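Local coordinates for protein exported gluconolactonase (Xanthomonas campestris pv. campestris, PDB 3DR2) that probably hydrolyses gluconolactone to gluconic acid in secondary glucose metabolism, as a calcium-binding six-bladed beta-propeller enzyme of the SMP-30 family that forms a dimer, at residues R6-G11 and G76-L81; R98-E103 and L136-D141. All coordinates share one frame; numbering follows the deposited sequence.

How the contacts relate
Starting at the N terminus, the chain lays down 6-8 as an edge strand, then runs through two more short strands, a helix, strand 38-41 and the first three strands of a propeller blade before 76-81 returns to pair with it. Contact 1 thus closes a loop of 64 intervening residues and ties the N-terminal arm to the outer rim of that blade. Contact 2 opens only afterwards: 98-103 in the next four-stranded sheet packs on 136-138, the first strand of the sheet that follows, with 32 residues between. The two closures come in series, neither nesting nor crossing, and their centres lie about 24 Å apart, one peripheral and one deep in the propeller.

Contact 1: residues R6-G11 and G76-L81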
loop_
_atom_site.group_PDB
_atom_site.type_symbol
_atom_site.label_atom_id
_atom_site.label_comp_id
_atom_site.label_asym_id
_atom_site.label_seq_id
_atom_site.Cartn_x
_atom_site.Cartn_y
_atom_site.Cartn_z
ATOM N N ARG A 6 -15.012 7.633 4.635
ATOM C CA ARG A 6 -14.351 8.927 4.698
ATOM C C ARG A 6 -12.988 8.722 5.347
ATOM O O ARG A 6 -12.907 8.252 6.483
ATOM C CB ARG A 6 -15.181 9.899 5.536
ATOM C CG ARG A 6 -14.566 11.280 5.655
ATOM C CD ARG A 6 -15.078 11.994 6.885
ATOM N NE ARG A 6 -16.534 12.092 6.884
ATOM C CZ ARG A 6 -17.249 12.596 7.885
ATOM N NH1 ARG A 6 -18.572 12.648 7.791
ATOM N NH2 ARG A 6 -16.642 13.041 8.978
ATOM N N VAL A 7 -11.919 9.063 4.629
ATOM C CA VAL A 7 -10.570 8.893 5.156
ATOM C C VAL A 7 -9.947 10.167 5.735
ATOM O O VAL A 7 -8.867 10.122 6.312
ATOM C CB VAL A 7 -9.624 8.275 4.094
ATOM C CG1 VAL A 7 -10.000 6.813 3.860
ATOM C CG2 VAL A 7 -9.710 9.054 2.794
ATOM N N ARG A 8 -10.623 11.302 5.560
ATOM C CA ARG A 8 -10.169 12.570 6.136
ATOM C C ARG A 8 -11.404 13.417 6.407
ATOM O O ARG A 8 -12.212 13.650 5.515
ATOM C CB ARG A 8 -9.235 13.350 5.201
ATOM C CG ARG A 8 -8.661 14.620 5.865
ATOM C CD ARG A 8 -8.035 15.579 4.853
ATOM N NE ARG A 8 -7.305 16.692 5.468
ATOM C CZ ARG A 8 -7.854 17.825 5.898
ATOM N NH1 ARG A 8 -9.162 18.025 5.799
ATOM N NH2 ARG A 8 -7.085 18.776 6.412
ATOM N N PRO A 9 -11.581 13.867 7.655
ATOM C CA PRO A 9 -12.754 14.692 7.955
ATOM C C PRO A 9 -12.606 16.076 7.342
ATOM O O PRO A 9 -11.504 16.485 6.982
ATOM C CB PRO A 9 -12.767 14.734 9.483
ATOM C CG PRO A 9 -11.317 14.637 9.832
ATOM C CD PRO A 9 -10.818 13.563 8.876
ATOM N N ALA A 10 -13.716 16.793 7.213
ATOM C CA ALA A 10 -13.669 18.138 6.665
ATOM C C ALA A 10 -12.737 18.925 7.575
ATOM O O ALA A 10 -12.596 18.602 8.755
ATOM C CB ALA A 10 -15.062 18.759 6.670
ATOM N N GLY A 11 -12.092 19.948 7.033
ATOM C CA GLY A 11 -11.180 20.731 7.840
ATOM C C GLY A 11 -10.173 21.455 6.981
ATOM O O GLY A 11 -9.864 21.006 5.868
ATOM N N GLY A 76 -12.493 20.053 2.419
ATOM C CA GLY A 76 -11.356 19.334 2.969
ATOM C C GLY A 76 -11.556 17.847 3.158
ATOM O O GLY A 76 -10.598 17.112 3.413
ATOM N N THR A 77 -12.799 17.401 3.048
ATOM C CA THR A 77 -13.118 15.990 3.211
ATOM C C THR A 77 -12.507 15.167 2.088
ATOM O O THR A 77 -12.403 15.639 0.956
ATOM C CB THR A 77 -14.635 15.754 3.172
ATOM O OG1 THR A 77 -15.261 16.478 4.234
ATOM C CG2 THR A 77 -14.948 14.269 3.318
ATOM N N VAL A 78 -12.076 13.952 2.421
ATOM C CA VAL A 78 -11.534 13.038 1.425
ATOM C C VAL A 78 -12.310 11.740 1.610
ATOM O O VAL A 78 -12.343 11.173 2.709
ATOM C CB VAL A 78 -10.019 12.772 1.612
ATOM C CG1 VAL A 78 -9.534 11.790 0.543
ATOM C CG2 VAL A 78 -9.236 14.076 1.500
ATOM N N ASP A 79 -12.955 11.293 0.538
ATOM C CA ASP A 79 -13.746 10.069 0.551
ATOM C C ASP A 79 -13.147 9.041 -0.397
ATOM O O ASP A 79 -12.440 9.390 -1.336
ATOM C CB ASP A 79 -15.180 10.356 0.093
ATOM C CG ASP A 79 -15.914 11.290 1.022
ATOM O OD1 ASP A 79 -15.919 11.007 2.235
ATOM O OD2 ASP A 79 -16.488 12.294 0.541
ATOM N N VAL A 80 -13.430 7.769 -0.141
ATOM C CA VAL A 80 -12.957 6.713 -1.023
ATOM C C VAL A 80 -14.022 6.583 -2.115
ATOM O O VAL A 80 -15.172 6.232 -1.827
ATOM C CB VAL A 80 -12.823 5.366 -0.276
ATOM C CG1 VAL A 80 -12.407 4.268 -1.255
ATOM C CG2 VAL A 80 -11.796 5.490 0.845
ATOM N N LEU A 81 -13.645 6.880 -3.358
ATOM C CA LEU A 81 -14.565 6.796 -4.491
ATOM C C LEU A 81 -14.604 5.383 -5.064
ATOM O O LEU A 81 -15.666 4.890 -5.440
ATOM C CB LEU A 81 -14.158 7.793 -5.584
ATOM C CG LEU A 81 -14.181 9.277 -5.195
ATOM C CD1 LEU A 81 -13.656 10.129 -6.355
ATOM C CD2 LEU A 81 -15.603 9.688 -4.834
HETATM O O HOH W 1 -17.832 12.026 3.926
#
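The carbonyl oxygen of V78 takes two backbone N-H groups from the N-terminal arm: V7 N donates to V78 O at 2.9 Å, and R8 N adds a weak bond to the same oxygen. V78 N answers with a straighter bond to R8 O, 3.1 Å long and 163° at the hydrogen. V7 and R8 together face V78, a classic beta bulge in an antiparallel pairing that shifts the register by one between R6-D79 and R8-V78. On the face carrying R8, its CB lies 3.7 Å from V78 CB, and the extended chain beyond, with CG anti to the backbone N (chi1 -175°), carries the guanidinium to the turn. There NH1 reaches G76 O at 2.9 Å, coming from above the carbonyl plane, and also bonds G11 O, so one nitrogen ties both segments; NH2 goes on to P12 O. V7 adds apolar packing through both branches, CG2 on V78 CG1 at 3.5 Å and CG1 on V80 CG2 at 3.8 Å. On the opposite face of the sheet, R6 and D79 lie side by side without direct charge contact: a water accepts from R6 NE and donates to D79 OD1 at 2.7 Å, while OD2 of the aspartate makes a salt bridge with R73. Strand 6-8 is thereby added to the outer edge of strand 78-83, extending an antiparallel propeller blade; Y41 of strand 38-41 packs against V7, R8 and V78, strand 68-73 continues the sheet, and P156 of the second subunit rests on V7.

Contact 2: residues R98-E103 and L136-D141; sequences RLVHCE and LIVARD
L136 inserts between V100 and C102, meeting each with a different part of its side chain. Its CD1 lies 3.7 Å from V100 CG2, the two side chains meeting at a slant, while CB and CD2 both touch the sulfur of C102, at 3.7 Å from CB to SG and 3.8 Å from CD2 to SG. The leucine CG sits between the backbone N and the carbonyl carbon (chi1 78°), which brings CD1 towards V100 while CD2 stays beside C102 SG. Further along, V138 CG2 makes a looser contact with V100 CG2 at 4.1 Å. The strands run nearly antiparallel, 156° between their directions, yet their axes come no closer than 7.9 Å and the backbones do not pair. This is packing between consecutive sheets of the beta-propeller: 136-138 is the first strand of its sheet, while 99-103 lies second in the one before. Outside this apolar layer, A92 and R111 from the strands flanking 99-103, together with I144, pack on V100, P133 and I109 touch C102, and F146 backs L136. The L136 side chain lies about 7 Å from a bound calcium ion; N134, two residues earlier, belongs to the calcium site with E48, N191 and D242.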
loop_
_atom_site.group_PDB
_atom_site.type_symbol
_atom_site.label_atom_id
_atom_site.label_comp_id
_atom_site.label_asym_id
_atom_site.label_seq_id
_atom_site.Cartn_x
_atom_site.Cartn_y
_atom_site.Cartn_z
ATOM N N ARG A 98 -17.706 11.628 -16.846
ATOM C CA ARG A 98 -17.555 10.277 -16.311
ATOM C C ARG A 98 -16.062 10.091 -16.063
ATOM O O ARG A 98 -15.239 10.617 -16.809
ATOM C CB ARG A 98 -18.026 9.225 -17.322
ATOM C CG ARG A 98 -19.518 9.202 -17.582
ATOM C CD ARG A 98 -19.847 8.225 -18.705
ATOM N NE ARG A 98 -19.272 8.662 -19.977
ATOM C CZ ARG A 98 -19.566 8.122 -21.155
ATOM N NH1 ARG A 98 -20.428 7.116 -21.232
ATOM N NH2 ARG A 98 -19.007 8.598 -22.262
ATOM N N LEU A 99 -15.706 9.359 -15.012
ATOM C CA LEU A 99 -14.301 9.126 -14.718
ATOM C C LEU A 99 -13.776 7.972 -15.557
ATOM O O LEU A 99 -14.435 6.938 -15.674
ATOM C CB LEU A 99 -14.104 8.773 -13.239
ATOM C CG LEU A 99 -14.561 9.768 -12.176
ATOM C CD1 LEU A 99 -14.141 9.257 -10.807
ATOM C CD2 LEU A 99 -13.951 11.138 -12.449
ATOM N N VAL A 100 -12.602 8.158 -16.154
ATOM C CA VAL A 100 -11.957 7.106 -16.931
ATOM C C VAL A 100 -10.664 6.803 -16.182
ATOM O O VAL A 100 -10.072 7.703 -15.580
ATOM C CB VAL A 100 -11.671 7.544 -18.383
ATOM C CG1 VAL A 100 -12.992 7.659 -19.150
ATOM C CG2 VAL A 100 -10.939 8.874 -18.402
ATOM N N HIS A 101 -10.228 5.546 -16.222
ATOM C CA HIS A 101 -9.049 5.121 -15.468
ATOM C C HIS A 101 -8.055 4.226 -16.193
ATOM O O HIS A 101 -8.415 3.493 -17.112
ATOM C CB HIS A 101 -9.491 4.334 -14.227
ATOM C CG HIS A 101 -10.693 4.894 -13.538
ATOM N ND1 HIS A 101 -10.620 5.937 -12.637
ATOM C CD2 HIS A 101 -12.003 4.555 -13.614
ATOM C CE1 HIS A 101 -11.831 6.214 -12.188
ATOM N NE2 HIS A 101 -12.689 5.389 -12.764
ATOM N N CYS A 102 -6.807 4.284 -15.729
ATOM C CA CYS A 102 -5.729 3.429 -16.214
ATOM C C CYS A 102 -5.556 2.441 -15.074
ATOM O O CYS A 102 -5.333 2.854 -13.932
ATOM C CB CYS A 102 -4.425 4.204 -16.370
ATOM S SG CYS A 102 -4.322 5.193 -17.853
ATOM N N GLU A 103 -5.662 1.147 -15.359
ATOM C CA GLU A 103 -5.516 0.146 -14.311
ATOM C C GLU A 103 -4.357 -0.808 -14.579
ATOM O O GLU A 103 -4.358 -1.540 -15.572
ATOM C CB GLU A 103 -6.818 -0.645 -14.147
ATOM C CG GLU A 103 -7.969 0.204 -13.614
ATOM C CD GLU A 103 -9.225 -0.602 -13.325
ATOM O OE1 GLU A 103 -9.105 -1.818 -13.092
ATOM O OE2 GLU A 103 -10.329 -0.013 -13.309
ATOM N N LEU A 136 -3.561 8.873 -18.641
ATOM C CA LEU A 136 -4.458 9.105 -19.771
ATOM C C LEU A 136 -5.047 10.503 -19.775
ATOM O O LEU A 136 -5.030 11.203 -18.760
ATOM C CB LEU A 136 -5.602 8.079 -19.764
ATOM C CG LEU A 136 -6.781 8.278 -18.799
ATOM C CD1 LEU A 136 -7.744 7.108 -18.951
ATOM C CD2 LEU A 136 -6.288 8.379 -17.356
ATOM N N ILE A 137 -5.550 10.906 -20.941
ATOM C CA ILE A 137 -6.181 12.205 -21.119
ATOM C C ILE A 137 -7.323 12.014 -22.103
ATOM O O ILE A 137 -7.393 10.999 -22.799
ATOM C CB ILE A 137 -5.200 13.265 -21.690
ATOM C CG1 ILE A 137 -4.688 12.828 -23.067
ATOM C CG2 ILE A 137 -4.054 13.482 -20.716
ATOM C CD1 ILE A 137 -3.769 13.841 -23.748
ATOM N N VAL A 138 -8.229 12.980 -22.146
ATOM C CA VAL A 138 -9.357 12.919 -23.062
ATOM C C VAL A 138 -9.278 14.132 -23.982
ATOM O O VAL A 138 -9.242 15.268 -23.510
ATOM C CB VAL A 138 -10.694 12.954 -22.303
ATOM C CG1 VAL A 138 -11.845 12.819 -23.284
ATOM C CG2 VAL A 138 -10.731 11.835 -21.273
ATOM N N ALA A 139 -9.236 13.886 -25.289
ATOM C CA ALA A 139 -9.156 14.969 -26.265
ATOM C C ALA A 139 -10.514 15.634 -26.444
ATOM O O ALA A 139 -11.540 15.107 -26.011
ATOM C CB ALA A 139 -8.650 14.433 -27.603
ATOM N N ARG A 140 -10.520 16.801 -27.080
ATOM C CA ARG A 140 -11.763 17.524 -27.302
ATOM C C ARG A 140 -12.794 16.722 -28.092
ATOM O O ARG A 140 -13.994 16.958 -27.959
ATOM C CB ARG A 140 -11.486 18.853 -28.006
ATOM C CG ARG A 140 -11.050 19.966 -27.069
ATOM C CD ARG A 140 -11.147 21.324 -27.750
ATOM N NE ARG A 140 -10.035 21.563 -28.662
ATOM C CZ ARG A 140 -8.863 22.060 -28.283
ATOM N NH1 ARG A 140 -8.656 22.374 -27.009
ATOM N NH2 ARG A 140 -7.899 22.244 -29.174
ATOM N N ASP A 141 -12.337 15.774 -28.905
ATOM C CA ASP A 141 -13.262 14.973 -29.695
ATOM C C ASP A 141 -13.738 13.717 -28.964
ATOM O O ASP A 141 -14.397 12.852 -29.547
ATOM C CB ASP A 141 -12.631 14.620 -31.050
ATOM C CG ASP A 141 -11.467 13.651 -30.937
ATOM O OD1 ASP A 141 -10.888 13.517 -29.839
ATOM O OD2 ASP A 141 -11.121 13.027 -31.964
#